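Local coordinates for protein triacylglycerol lipase (Clostridium botulinum, PDB 5AH1) that hydrolyses ester bonds, including those of synthetic polyesters, as a zinc-binding alpha/beta-hydrolase, and probably cleaves triacylglycerols, at residues N174-I179 against H219-V224; Y327-T332 against S445-L450; L236-P241 against L308-A313. One frame throughout, in Å; residues are numbered along the deposited sequence.

Contact 1: N174-I179 against H219-V224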
ATOM      1  N   ASN A 174      22.807  -2.891   8.604  1.00 12.59           N
ATOM      2  CA  ASN A 174      21.723  -3.874   8.550  1.00 11.70           C
ATOM      3  C   ASN A 174      20.489  -3.300   7.859  1.00 11.04           C
ATOM      4  O   ASN A 174      19.494  -2.931   8.514  1.00 11.35           O
ATOM      5  CB  ASN A 174      21.360  -4.328   9.960  1.00 13.63           C
ATOM      6  CG  ASN A 174      22.528  -4.946  10.685  1.00 15.65           C
ATOM      7  OD1 ASN A 174      23.363  -5.628  10.087  1.00 17.45           O
ATOM      8  ND2 ASN A 174      22.592  -4.723  11.986  1.00 17.06           N
ATOM      9  N   LYS A 175      20.573  -3.225   6.536  1.00 10.66           N
ATOM     10  CA  LYS A 175      19.525  -2.624   5.726  1.00  9.64           C
ATOM     11  C   LYS A 175      18.375  -3.595   5.500  1.00  9.45           C
ATOM     12  O   LYS A 175      18.469  -4.789   5.812  1.00  9.90           O
ATOM     13  CB  LYS A 175      20.092  -2.190   4.366  1.00 10.57           C
ATOM     14  CG  LYS A 175      21.264  -1.238   4.412  1.00 11.65           C
ATOM     15  CD  LYS A 175      21.585  -0.773   2.990  1.00 13.51           C
ATOM     16  CE  LYS A 175      22.923  -0.097   2.872  1.00 14.73           C
ATOM     17  NZ  LYS A 175      22.968   1.175   3.584  1.00 16.49           N
ATOM     18  N   ILE A 176      17.275  -3.066   4.968  1.00  8.64           N
ATOM     19  CA  ILE A 176      16.138  -3.888   4.592  1.00  8.76           C
ATOM     20  C   ILE A 176      15.647  -3.558   3.185  1.00  8.44           C
ATOM     21  O   ILE A 176      15.958  -2.506   2.632  1.00  9.61           O
ATOM     22  CB  ILE A 176      14.951  -3.706   5.588  1.00  9.06           C
ATOM     23  CG1 ILE A 176      14.383  -2.276   5.523  1.00  8.93           C
ATOM     24  CG2 ILE A 176      15.396  -4.063   6.997  1.00  9.82           C
ATOM     25  CD1 ILE A 176      13.122  -2.077   6.384  1.00 10.21           C
ATOM     26  N   HIS A 177      14.859  -4.473   2.632  1.00  8.32           N
ATOM     27  CA  HIS A 177      14.091  -4.264   1.417  1.00  8.52           C
ATOM     28  C   HIS A 177      12.653  -4.015   1.852  1.00  8.82           C
ATOM     29  O   HIS A 177      12.074  -4.861   2.531  1.00 10.15           O
ATOM     30  CB  HIS A 177      14.082  -5.496   0.531  1.00  9.19           C
ATOM     31  CG  HIS A 177      15.430  -5.928   0.064  1.00  8.79           C
ATOM     32  ND1 HIS A 177      16.140  -5.234  -0.892  1.00  9.21           N
ATOM     33  CD2 HIS A 177      16.196  -6.986   0.418  1.00  9.40           C
ATOM     34  CE1 HIS A 177      17.281  -5.863  -1.116  1.00  9.22           C
ATOM     35  NE2 HIS A 177      17.344  -6.923  -0.332  1.00  9.64           N
ATOM     36  N   LEU A 178      12.068  -2.883   1.463  1.00  7.83           N
ATOM     37  CA  LEU A 178      10.668  -2.619   1.762  1.00  7.24           C
ATOM     38  C   LEU A 178       9.817  -2.963   0.558  1.00  6.89           C
ATOM     39  O   LEU A 178      10.133  -2.562  -0.568  1.00  7.89           O
ATOM     40  CB  LEU A 178      10.452  -1.148   2.117  1.00  8.15           C
ATOM     41  CG  LEU A 178      10.900  -0.765   3.527  1.00  9.25           C
ATOM     42  CD1 LEU A 178      11.003   0.753   3.654  1.00  9.84           C
ATOM     43  CD2 LEU A 178       9.947  -1.320   4.567  1.00  9.38           C
ATOM     44  N   ILE A 179       8.737  -3.696   0.794  1.00  7.39           N
ATOM     45  CA  ILE A 179       7.762  -4.010  -0.241  1.00  7.67           C
ATOM     46  C   ILE A 179       6.397  -3.555   0.233  1.00  7.81           C
ATOM     47  O   ILE A 179       5.935  -3.997   1.284  1.00  8.33           O
ATOM     48  CB  ILE A 179       7.733  -5.530  -0.577  1.00  8.66           C
ATOM     49  CG1 ILE A 179       9.113  -6.024  -1.024  1.00  9.25           C
ATOM     50  CG2 ILE A 179       6.688  -5.819  -1.639  1.00  9.54           C
ATOM     51  CD1 ILE A 179       9.205  -7.508  -1.386  1.00 10.23           C
ATOM     52  N   HIS A 219      20.396   5.618   6.359  1.00 11.04           N
ATOM     53  CA  HIS A 219      20.411   4.919   5.074  1.00 11.16           C
ATOM     54  C   HIS A 219      20.181   3.435   5.317  1.00 11.05           C
ATOM     55  O   HIS A 219      21.037   2.591   5.088  1.00 12.05           O
ATOM     56  CB  HIS A 219      21.724   5.240   4.367  1.00 12.09           C
ATOM     57  CG  HIS A 219      21.928   6.713   4.228  1.00 13.77           C
ATOM     58  ND1 HIS A 219      21.160   7.481   3.381  1.00 14.60           N
ATOM     59  CD2 HIS A 219      22.711   7.579   4.915  1.00 15.35           C
ATOM     60  CE1 HIS A 219      21.507   8.750   3.505  1.00 15.85           C
ATOM     61  NE2 HIS A 219      22.445   8.837   4.430  1.00 15.84           N
ATOM     62  N   TRP A 220      18.973   3.147   5.793  1.00 10.27           N
ATOM     63  CA  TRP A 220      18.587   1.829   6.278  1.00  9.42           C
ATOM     64  C   TRP A 220      17.882   0.992   5.217  1.00  8.60           C
ATOM     65  O   TRP A 220      17.610  -0.179   5.447  1.00  9.53           O
ATOM     66  CB  TRP A 220      17.596   1.996   7.419  1.00  9.25           C
ATOM     67  CG  TRP A 220      18.135   2.617   8.668  1.00  9.99           C
ATOM     68  CD1 TRP A 220      19.418   3.025   8.921  1.00 11.20           C
ATOM     69  CD2 TRP A 220      17.393   2.867   9.864  1.00 10.41           C
ATOM     70  NE1 TRP A 220      19.508   3.518  10.203  1.00 12.18           N
ATOM     71  CE2 TRP A 220      18.282   3.425  10.802  1.00 11.44           C
ATOM     72  CE3 TRP A 220      16.054   2.674  10.232  1.00 10.62           C
ATOM     73  CZ2 TRP A 220      17.881   3.785  12.093  1.00 12.28           C
ATOM     74  CZ3 TRP A 220      15.654   3.031  11.500  1.00 11.47           C
ATOM     75  CH2 TRP A 220      16.566   3.588  12.417  1.00 12.43           C
ATOM     76  N   ILE A 221      17.536   1.619   4.091  1.00  9.00           N
ATOM     77  CA  ILE A 221      16.661   1.021   3.092  1.00  8.13           C
ATOM     78  C   ILE A 221      17.453   0.762   1.810  1.00  9.01           C
ATOM     79  O   ILE A 221      17.970   1.690   1.201  1.00 10.04           O
ATOM     80  CB  ILE A 221      15.473   1.943   2.775  1.00  8.41           C
ATOM     81  CG1 ILE A 221      14.783   2.416   4.072  1.00  8.98           C
ATOM     82  CG2 ILE A 221      14.541   1.223   1.853  1.00  8.81           C
ATOM     83  CD1 ILE A 221      14.302   1.313   4.982  1.00  9.70           C
ATOM     84  N   HIS A 222      17.583  -0.503   1.428  1.00  8.77           N
ATOM     85  CA  HIS A 222      18.301  -0.832   0.204  1.00  8.19           C
ATOM     86  C   HIS A 222      17.418  -0.728  -1.035  1.00  8.89           C
ATOM     87  O   HIS A 222      17.879  -0.310  -2.100  1.00  9.07           O
ATOM     88  CB  HIS A 222      18.910  -2.230   0.296  1.00  9.01           C
ATOM     89  CG  HIS A 222      19.983  -2.476  -0.706  1.00 10.34           C
ATOM     90  ND1 HIS A 222      20.996  -1.575  -0.941  1.00 12.34           N
ATOM     91  CD2 HIS A 222      20.215  -3.533  -1.518  1.00 11.49           C
ATOM     92  CE1 HIS A 222      21.810  -2.068  -1.856  1.00 13.38           C
ATOM     93  NE2 HIS A 222      21.347  -3.243  -2.234  1.00 12.99           N
ATOM     94  N   SER A 223      16.160  -1.134  -0.907  1.00  8.51           N
ATOM     95  CA  SER A 223      15.218  -1.035  -1.997  1.00  8.29           C
ATOM     96  C   SER A 223      13.821  -0.763  -1.496  1.00  8.10           C
ATOM     97  O   SER A 223      13.455  -1.121  -0.382  1.00  8.37           O
ATOM     98  CB  SER A 223      15.224  -2.316  -2.836  1.00  9.03           C
ATOM     99  OG  SER A 223      14.616  -3.397  -2.156  1.00  8.98           O
ATOM    100  N   VAL A 224      13.062  -0.135  -2.381  1.00  7.61           N
ATOM    101  CA  VAL A 224      11.646   0.162  -2.217  1.00  7.61           C
ATOM    102  C   VAL A 224      10.921  -0.413  -3.427  1.00  6.87           C
ATOM    103  O   VAL A 224      11.233  -0.067  -4.561  1.00  8.49           O
ATOM    104  CB  VAL A 224      11.429   1.689  -2.162  1.00  7.39           C
ATOM    105  CG1 VAL A 224       9.967   2.083  -2.410  1.00  8.27           C
ATOM    106  CG2 VAL A 224      11.922   2.221  -0.839  1.00  7.87           C
TER
HETATM  107  O   HOH W   1      11.997  -3.950  -2.256  1.00  8.22           O
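Lys175 lays its side chain alongside the start of 219-224 and ends on a backbone oxygen: NZ donates to His219 O at 2.8 Å, with a second bond to Asn172 O. The chain runs extended as far as CE and bends only at the last torsion (chi4 -67°), which swings the ammonium group onto that carbonyl, while CD passes the His222 ring. Leu178 lies on the same face of the sheet as Ile176 and Ile221. Its CD1 meets Ile221 CD1 at 3.6 Å, and the same Ile221 methyl also touches Ile176 CG1, so one methyl group fills the angle between two side chains of the neighbouring strand. His222 lies beside His177, pointing the same way, its CD2 3.8 Å from His177 CE1 with the ring planes at 59°. Next to it His177 ND1 and Ser223 OG share a short hydrogen bond of 2.7 Å, and a water joins Ser223 OG to Leu178 O. Parallel backbone pairing carries the rest: Ile176 N to Trp220 O, His222 N to Ile176 O and Leu178 N to Ser223 O, the last at 2.9 Å. The chain turns a corner at His222, and the buried Ser223 N is left without a partner. Strand 80-83 flanks 176-181 on its far side and 327-331 flanks 221-227, while helices 128-140 and 183-197 pack on the Ile176, Ile221 and Val224 face of this central sheet.

Contact 2: Y327-T332 against S445-L450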
ATOM      1  N   TYR A 327      17.364   1.544  -4.475  1.00  8.65           N
ATOM      2  CA  TYR A 327      16.738   1.004  -5.680  1.00  8.43           C
ATOM      3  C   TYR A 327      15.223   1.095  -5.561  1.00  8.54           C
ATOM      4  O   TYR A 327      14.675   0.717  -4.540  1.00  9.68           O
ATOM      5  CB  TYR A 327      17.134  -0.469  -5.875  1.00  9.66           C
ATOM      6  CG  TYR A 327      18.586  -0.708  -6.180  1.00 10.75           C
ATOM      7  CD1 TYR A 327      19.061  -0.628  -7.470  1.00 11.68           C
ATOM      8  CD2 TYR A 327      19.479  -1.040  -5.166  1.00 11.05           C
ATOM      9  CE1 TYR A 327      20.399  -0.880  -7.747  1.00 13.21           C
ATOM     10  CE2 TYR A 327      20.802  -1.267  -5.424  1.00 13.15           C
ATOM     11  CZ  TYR A 327      21.256  -1.183  -6.709  1.00 13.70           C
ATOM     12  OH  TYR A 327      22.586  -1.425  -6.964  1.00 16.03           O
ATOM     13  N   TYR A 328      14.557   1.538  -6.617  1.00  8.29           N
ATOM     14  CA  TYR A 328      13.098   1.624  -6.632  1.00  7.35           C
ATOM     15  C   TYR A 328      12.549   0.762  -7.757  1.00  7.87           C
ATOM     16  O   TYR A 328      13.008   0.830  -8.897  1.00  9.03           O
ATOM     17  CB  TYR A 328      12.614   3.082  -6.788  1.00  8.01           C
ATOM     18  CG  TYR A 328      12.937   3.947  -5.594  1.00  7.94           C
ATOM     19  CD1 TYR A 328      14.166   4.553  -5.456  1.00  8.13           C
ATOM     20  CD2 TYR A 328      11.981   4.199  -4.618  1.00  7.64           C
ATOM     21  CE1 TYR A 328      14.477   5.323  -4.349  1.00  7.54           C
ATOM     22  CE2 TYR A 328      12.279   4.968  -3.522  1.00  8.01           C
ATOM     23  CZ  TYR A 328      13.511   5.560  -3.400  1.00  7.35           C
ATOM     24  OH  TYR A 328      13.865   6.326  -2.318  1.00  8.82           O
ATOM     25  N   PHE A 329      11.581  -0.072  -7.406  1.00  7.28           N
ATOM     26  CA  PHE A 329      10.878  -0.931  -8.350  1.00  7.62           C
ATOM     27  C   PHE A 329       9.409  -0.662  -8.257  1.00  7.67           C
ATOM     28  O   PHE A 329       8.882  -0.561  -7.167  1.00  8.24           O
ATOM     29  CB  PHE A 329      11.150  -2.410  -8.029  1.00  8.63           C
ATOM     30  CG  PHE A 329      12.598  -2.767  -8.117  1.00  8.60           C
ATOM     31  CD1 PHE A 329      13.174  -3.108  -9.341  1.00  9.82           C
ATOM     32  CD2 PHE A 329      13.401  -2.719  -6.991  1.00 10.01           C
ATOM     33  CE1 PHE A 329      14.511  -3.413  -9.433  1.00 10.41           C
ATOM     34  CE2 PHE A 329      14.735  -3.011  -7.080  1.00 11.42           C
ATOM     35  CZ  PHE A 329      15.300  -3.350  -8.297  1.00 11.09           C
ATOM     36  N   SER A 330       8.744  -0.639  -9.395  1.00  7.90           N
ATOM     37  CA  SER A 330       7.289  -0.513  -9.416  1.00  7.99           C
ATOM     38  C   SER A 330       6.660  -1.602 -10.262  1.00  8.38           C
ATOM     39  O   SER A 330       7.144  -1.931 -11.355  1.00 10.02           O
ATOM     40  CB  SER A 330       6.869   0.845  -9.960  1.00  8.88           C
ATOM     41  OG  SER A 330       7.430   1.024 -11.244  1.00 10.40           O
ATOM     42  N   TRP A 331       5.575  -2.155  -9.728  1.00  7.50           N
ATOM     43  CA  TRP A 331       4.760  -3.172 -10.368  1.00  7.80           C
ATOM     44  C   TRP A 331       3.340  -2.650 -10.531  1.00  7.61           C
ATOM     45  O   TRP A 331       2.747  -2.121  -9.579  1.00  7.43           O
ATOM     46  CB  TRP A 331       4.761  -4.435  -9.516  1.00  8.45           C
ATOM     47  CG  TRP A 331       6.120  -5.031  -9.374  1.00  7.97           C
ATOM     48  CD1 TRP A 331       7.042  -4.754  -8.414  1.00  8.38           C
ATOM     49  CD2 TRP A 331       6.725  -5.990 -10.252  1.00  8.72           C
ATOM     50  NE1 TRP A 331       8.182  -5.490  -8.634  1.00  8.65           N
ATOM     51  CE2 TRP A 331       8.013  -6.264  -9.752  1.00  9.07           C
ATOM     52  CE3 TRP A 331       6.298  -6.643 -11.415  1.00  9.84           C
ATOM     53  CZ2 TRP A 331       8.878  -7.173 -10.368  1.00  9.60           C
ATOM     54  CZ3 TRP A 331       7.147  -7.531 -12.024  1.00  9.76           C
ATOM     55  CH2 TRP A 331       8.424  -7.803 -11.497  1.00  9.80           C
ATOM     56  N   THR A 332       2.827  -2.795 -11.753  1.00  7.31           N
ATOM     57  CA  THR A 332       1.512  -2.318 -12.165  1.00  7.93           C
ATOM     58  C   THR A 332       0.605  -3.521 -12.430  1.00  8.17           C
ATOM     59  O   THR A 332       0.990  -4.436 -13.173  1.00  8.74           O
ATOM     60  CB  THR A 332       1.626  -1.485 -13.467  1.00  8.66           C
ATOM     61  OG1 THR A 332       2.437  -0.326 -13.223  1.00  8.63           O
ATOM     62  CG2 THR A 332       0.248  -1.054 -13.965  1.00  8.19           C
ATOM     63  N   SER A 445      14.453 -13.654  -4.242  0.68 10.71           N
ATOM     64  CA  SER A 445      15.735 -14.077  -4.814  0.68 10.95           C
ATOM     65  C   SER A 445      16.330 -12.942  -5.665  0.68  9.96           C
ATOM     66  O   SER A 445      17.515 -12.606  -5.540  0.68 11.30           O
ATOM     67  CB  SER A 445      15.577 -15.340  -5.657  0.68 11.69           C
ATOM     68  OG  SER A 445      15.249 -16.464  -4.851  0.68 12.83           O
ATOM     69  N   PHE A 446      15.500 -12.340  -6.514  1.00 10.27           N
ATOM     70  CA  PHE A 446      15.914 -11.231  -7.364  1.00 10.03           C
ATOM     71  C   PHE A 446      16.524 -10.121  -6.500  1.00  9.89           C
ATOM     72  O   PHE A 446      17.634  -9.662  -6.765  1.00 10.07           O
ATOM     73  CB  PHE A 446      14.689 -10.755  -8.169  1.00  9.86           C
ATOM     74  CG  PHE A 446      14.947  -9.594  -9.114  1.00 10.37           C
ATOM     75  CD1 PHE A 446      14.936  -8.288  -8.657  1.00 10.47           C
ATOM     76  CD2 PHE A 446      15.148  -9.818 -10.466  1.00 10.51           C
ATOM     77  CE1 PHE A 446      15.141  -7.222  -9.524  1.00 12.36           C
ATOM     78  CE2 PHE A 446      15.350  -8.758 -11.335  1.00 11.46           C
ATOM     79  CZ  PHE A 446      15.343  -7.460 -10.868  1.00 12.26           C
ATOM     80  N   LEU A 447      15.803  -9.692  -5.462  1.00  9.52           N
ATOM     81  CA  LEU A 447      16.264  -8.597  -4.617  1.00  9.94           C
ATOM     82  C   LEU A 447      17.595  -8.895  -3.908  1.00  9.29           C
ATOM     83  O   LEU A 447      18.402  -7.987  -3.641  1.00  9.41           O
ATOM     84  CB  LEU A 447      15.184  -8.229  -3.594  1.00  9.40           C
ATOM     85  CG  LEU A 447      13.905  -7.618  -4.175  1.00  9.55           C
ATOM     86  CD1 LEU A 447      12.853  -7.479  -3.080  1.00 11.08           C
ATOM     87  CD2 LEU A 447      14.159  -6.261  -4.822  1.00 10.14           C
ATOM     88  N   SER A 448      17.836 -10.167  -3.598  1.00  9.67           N
ATOM     89  CA  SER A 448      19.068 -10.569  -2.912  1.00  9.49           C
ATOM     90  C   SER A 448      20.335 -10.351  -3.758  1.00  9.22           C
ATOM     91  O   SER A 448      21.443 -10.343  -3.219  1.00  9.61           O
ATOM     92  CB  SER A 448      19.000 -12.042  -2.492  1.00 10.29           C
ATOM     93  OG  SER A 448      19.325 -12.910  -3.565  1.00 10.86           O
ATOM     94  N   ASN A 449      20.175 -10.149  -5.062  1.00  9.44           N
ATOM     95  CA  ASN A 449      21.314  -9.898  -5.934  1.00  9.58           C
ATOM     96  C   ASN A 449      21.762  -8.443  -5.952  1.00  9.87           C
ATOM     97  O   ASN A 449      22.842  -8.157  -6.443  1.00 10.97           O
ATOM     98  CB  ASN A 449      21.025 -10.314  -7.362  1.00 10.86           C
ATOM     99  CG  ASN A 449      20.773 -11.780  -7.501  1.00 11.24           C
ATOM    100  OD1 ASN A 449      21.680 -12.606  -7.362  1.00 11.99           O
ATOM    101  ND2 ASN A 449      19.538 -12.124  -7.790  1.00 13.48           N
ATOM    102  N   LEU A 450      20.932  -7.527  -5.458  1.00  9.60           N
ATOM    103  CA  LEU A 450      21.234  -6.114  -5.604  1.00 10.64           C
ATOM    104  C   LEU A 450      22.516  -5.706  -4.906  1.00 12.14           C
ATOM    105  O   LEU A 450      22.685  -5.951  -3.713  1.00 13.78           O
ATOM    106  CB  LEU A 450      20.084  -5.277  -5.061  1.00  9.83           C
ATOM    107  CG  LEU A 450      18.788  -5.356  -5.862  1.00 10.54           C
ATOM    108  CD1 LEU A 450      17.670  -4.751  -5.023  1.00 10.13           C
ATOM    109  CD2 LEU A 450      18.896  -4.660  -7.215  1.00 10.65           C
TER
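Phe446, near the C-terminal end of helix 437-448, sends CE1 to Phe329 CE1 at 3.9 Å, its ring edge turned toward the Phe329 face in an offset edge-to-face pair with planes at 83°. Its CG stands anti to the backbone N (chi1 -180°), which extends the ring from the helix toward the strand. Leu447 follows with one methyl, CD2, which lies 4.0 Å from Phe329 CE2, the leucine and phenylalanine side chains running antiparallel past one another. Ser448 and Asn449 turn back on the helix end instead: Ser448 OG donates to Ser445 O at 2.7 Å, and Phe446 O accepts from Asn449 N and, on the same face, from Asn449 ND2, which comes from above the carbonyl plane at 3.3 Å. Leu450, just beyond, wedges between two rings. Its CD2 sits over the centre of the Tyr327 ring, 3.9 Å from the centroid and only 5° off the normal, a CH-pi contact; the same methyl meets the edge of Phe329 at CZ, 4.0 Å away. CD1 of Leu450 likewise spans both rings. The contact between the segments is thus wholly apolar, and Tyr327 finds its polar partner in Ser451 O. Strand 327-331 runs between 221-227 and 415-417 in the parallel sheet, and helix 437-448 packs on one face of it, with Leu447 reaching His177 and Ile179 of strand 176-181.

Contact 3: L236-P241 against L308-A313. With K (potassium ion), chain D.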
ATOM      1  N   LEU A 236     -10.451   6.795  -7.956  1.00  7.95           N
ATOM      2  CA  LEU A 236     -11.512   6.229  -7.122  1.00  8.42           C
ATOM      3  C   LEU A 236     -11.752   7.112  -5.901  1.00  7.19           C
ATOM      4  O   LEU A 236     -12.901   7.346  -5.500  1.00  8.78           O
ATOM      5  CB  LEU A 236     -11.197   4.797  -6.694  1.00  9.48           C
ATOM      6  CG  LEU A 236     -12.322   4.078  -5.940  1.00 11.05           C
ATOM      7  CD1 LEU A 236     -13.594   4.001  -6.772  1.00 12.63           C
ATOM      8  CD2 LEU A 236     -11.858   2.706  -5.536  1.00 10.69           C
ATOM      9  N   SER A 237     -10.684   7.640  -5.308  1.00  7.63           N
ATOM     10  CA  SER A 237     -10.879   8.591  -4.230  1.00  8.06           C
ATOM     11  C   SER A 237     -11.461   9.901  -4.768  1.00  7.61           C
ATOM     12  O   SER A 237     -12.408  10.441  -4.189  1.00  9.00           O
ATOM     13  CB  SER A 237      -9.605   8.861  -3.443  1.00  8.80           C
ATOM     14  OG  SER A 237      -9.904   9.856  -2.481  1.00  9.34           O
ATOM     15  N   ASP A 238     -10.907  10.427  -5.855  1.00  7.43           N
ATOM     16  CA  ASP A 238     -11.388  11.690  -6.404  1.00  7.97           C
ATOM     17  C   ASP A 238     -12.910  11.679  -6.626  1.00  7.94           C
ATOM     18  O   ASP A 238     -13.600  12.641  -6.313  1.00  9.11           O
ATOM     19  CB  ASP A 238     -10.737  11.990  -7.746  1.00  9.06           C
ATOM     20  CG  ASP A 238      -9.232  12.186  -7.674  1.00 10.57           C
ATOM     21  OD1 ASP A 238      -8.614  12.032  -6.621  1.00 12.12           O
ATOM     22  OD2 ASP A 238      -8.647  12.470  -8.736  1.00 13.94           O
ATOM     23  N   LEU A 239     -13.424  10.579  -7.165  1.00  8.93           N
ATOM     24  CA  LEU A 239     -14.785  10.534  -7.659  1.00 10.68           C
ATOM     25  C   LEU A 239     -15.832  10.241  -6.563  1.00 11.15           C
ATOM     26  O   LEU A 239     -17.019  10.486  -6.780  1.00 13.56           O
ATOM     27  CB  LEU A 239     -14.929   9.559  -8.840  1.00 10.64           C
ATOM     28  CG  LEU A 239     -14.804   8.053  -8.605  1.00 10.81           C
ATOM     29  CD1 LEU A 239     -16.127   7.427  -8.185  1.00 10.95           C
ATOM     30  CD2 LEU A 239     -14.305   7.400  -9.865  1.00 11.43           C
ATOM     31  N   MET A 240     -15.385   9.728  -5.410  1.00 12.46           N
ATOM     32  CA  MET A 240     -16.269   9.304  -4.305  1.00 13.93           C
ATOM     33  C   MET A 240     -16.228  10.262  -3.124  1.00 12.30           C
ATOM     34  O   MET A 240     -15.169  10.761  -2.781  1.00 11.99           O
ATOM     35  CB  MET A 240     -15.823   7.942  -3.754  1.00 13.38           C
ATOM     36  CG  MET A 240     -16.033   6.784  -4.661  1.00 16.86           C
ATOM     37  SD  MET A 240     -15.871   5.235  -3.777  1.00 19.23           S
ATOM     38  CE  MET A 240     -17.448   5.136  -2.936  1.00 19.20           C
ATOM     39  N   PRO A 241     -17.371  10.484  -2.448  1.00 11.91           N
ATOM     40  CA  PRO A 241     -17.288  11.050  -1.098  1.00 11.55           C
ATOM     41  C   PRO A 241     -16.465  10.131  -0.200  1.00 10.90           C
ATOM     42  O   PRO A 241     -16.560   8.905  -0.315  1.00 11.39           O
ATOM     43  CB  PRO A 241     -18.756  11.090  -0.637  1.00 13.02           C
ATOM     44  CG  PRO A 241     -19.559  10.986  -1.900  1.00 13.91           C
ATOM     45  CD  PRO A 241     -18.748  10.121  -2.805  1.00 13.73           C
ATOM     46  N   LEU A 308      -4.757   9.413  -0.828  1.00  7.12           N
ATOM     47  CA  LEU A 308      -5.050   8.550  -1.969  1.00  7.46           C
ATOM     48  C   LEU A 308      -5.556   9.280  -3.194  1.00  7.04           C
ATOM     49  O   LEU A 308      -5.501   8.733  -4.293  1.00  8.01           O
ATOM     50  CB  LEU A 308      -6.074   7.485  -1.582  1.00  8.86           C
ATOM     51  CG  LEU A 308      -5.560   6.421  -0.606  1.00  9.57           C
ATOM     52  CD1 LEU A 308      -6.711   5.611  -0.047  1.00 11.18           C
ATOM     53  CD2 LEU A 308      -4.535   5.493  -1.263  1.00 10.10           C
ATOM     54  N   SER A 309      -6.094  10.484  -2.997  1.00  6.99           N
ATOM     55  CA  SER A 309      -6.623  11.255  -4.116  1.00  6.83           C
ATOM     56  C   SER A 309      -5.475  11.737  -4.994  1.00  6.88           C
ATOM     57  O   SER A 309      -4.322  11.799  -4.547  1.00  7.07           O
ATOM     58  CB  SER A 309      -7.430  12.458  -3.621  1.00  6.76           C
ATOM     59  OG  SER A 309      -6.616  13.481  -3.073  1.00  7.09           O
ATOM     60  N   THR A 310      -5.762  12.105  -6.237  1.00  7.22           N
ATOM     61  CA  THR A 310      -4.682  12.557  -7.108  1.00  6.66           C
ATOM     62  C   THR A 310      -4.064  13.860  -6.592  1.00  7.18           C
ATOM     63  O   THR A 310      -2.846  14.019  -6.639  1.00  7.65           O
ATOM     64  CB  THR A 310      -5.138  12.667  -8.569  1.00  8.09           C
ATOM     65  OG1 THR A 310      -6.218  13.594  -8.686  1.00  8.74           O
ATOM     66  CG2 THR A 310      -5.569  11.281  -9.094  1.00  8.67           C
ATOM     67  N   GLU A 311      -4.883  14.786  -6.094  1.00  8.04           N
ATOM     68  CA  GLU A 311      -4.344  15.991  -5.478  1.00  7.69           C
ATOM     69  C   GLU A 311      -3.404  15.668  -4.302  1.00  6.35           C
ATOM     70  O   GLU A 311      -2.336  16.278  -4.147  1.00  7.41           O
ATOM     71  CB  GLU A 311      -5.498  16.863  -4.987  1.00  8.41           C
ATOM     72  CG  GLU A 311      -5.088  18.195  -4.346  1.00  9.06           C
ATOM     73  CD  GLU A 311      -6.260  18.920  -3.684  1.00 10.26           C
ATOM     74  OE1 GLU A 311      -7.176  18.223  -3.188  1.00 10.14           O
ATOM     75  OE2 GLU A 311      -6.266  20.175  -3.666  1.00 11.44           O
ATOM     76  N   GLY A 312      -3.833  14.763  -3.430  1.00  7.20           N
ATOM     77  CA  GLY A 312      -3.071  14.456  -2.237  1.00  7.13           C
ATOM     78  C   GLY A 312      -1.795  13.690  -2.545  1.00  6.41           C
ATOM     79  O   GLY A 312      -0.766  13.917  -1.913  1.00  7.74           O
ATOM     80  N   ALA A 313      -1.864  12.797  -3.521  1.00  6.94           N
ATOM     81  CA  ALA A 313      -0.684  12.039  -3.941  1.00  6.73           C
ATOM     82  C   ALA A 313       0.318  12.994  -4.599  1.00  6.98           C
ATOM     83  O   ALA A 313       1.528  12.883  -4.374  1.00  7.19           O
ATOM     84  CB  ALA A 313      -1.089  10.941  -4.888  1.00  6.11           C
TER
HETATM   85  K     K D1457     -13.695  12.832  -3.627  1.00 10.14           K
HETATM   86  O   HOH W   2      -7.839  14.990  -6.145  1.00 10.56           O
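A helix N-terminus is held here by an aspartate from another helix: Asp238 of helix 235-239 grips Thr310, the first residue of helix 310-317. Both carboxylate oxygens are used. Asp238 OD1 accepts from Thr310 N at 2.9 Å on its syn lone pair, in a nearly straight bond (162°), while OD2 accepts from Thr310 OG1 at 2.7 Å, met on the syn side but 19° out of the carboxylate plane. Thr310 OG1 lies between its own backbone N and carbonyl carbon (chi1 60°), which brings hydroxyl and amide to the same carboxylate. Asp238 OD2 also forms a salt bridge with Arg368, whose NH2 bonds to Thr310 OG1, and a water accepts from Glu311 N and donates a weak bond to Asp238 OD1. The N-cap is Ser309, whose OG accepts from Gly312 N at 3.1 Å and also bonds to Tyr306 O; Ser309 CB lies 3.3 Å from Asp238 OD1. The carbonyl oxygens of Ser237, Asp238 and Met240 bind a potassium ion at 2.7 to 2.8 Å. The pairing is typical of helix ends, carbonyls turned to a cation at the C-terminus and a carboxylate on N-H groups at the N-terminus, where the helix dipole would favour each.

In the fold
Contacts 1 and 2 adjoin in the central parallel sheet of the alpha/beta-hydrolase fold, their centres about 11 Å apart. Strand 221-227 belongs to the first and its neighbour 327-331 to the second, and Val224 N to Tyr327 O (2.8 Å) probably bonds the two. Contact 3 lies on the opposite side of the chain's centre, its centre about 28 to 29 Å from theirs, and joins helix ends outside the sheet. Every touching residue of contact 2 is buried, whereas contact 1 is partly exposed at its Lys175 and His219 end and contact 3 at Asp238. Chemistry differs too: strand pairing with a few polar side-chain bonds in contact 1, aromatic and aliphatic packing in contact 2, carboxylate, hydroxyl and metal-bound carbonyl groups in contact 3.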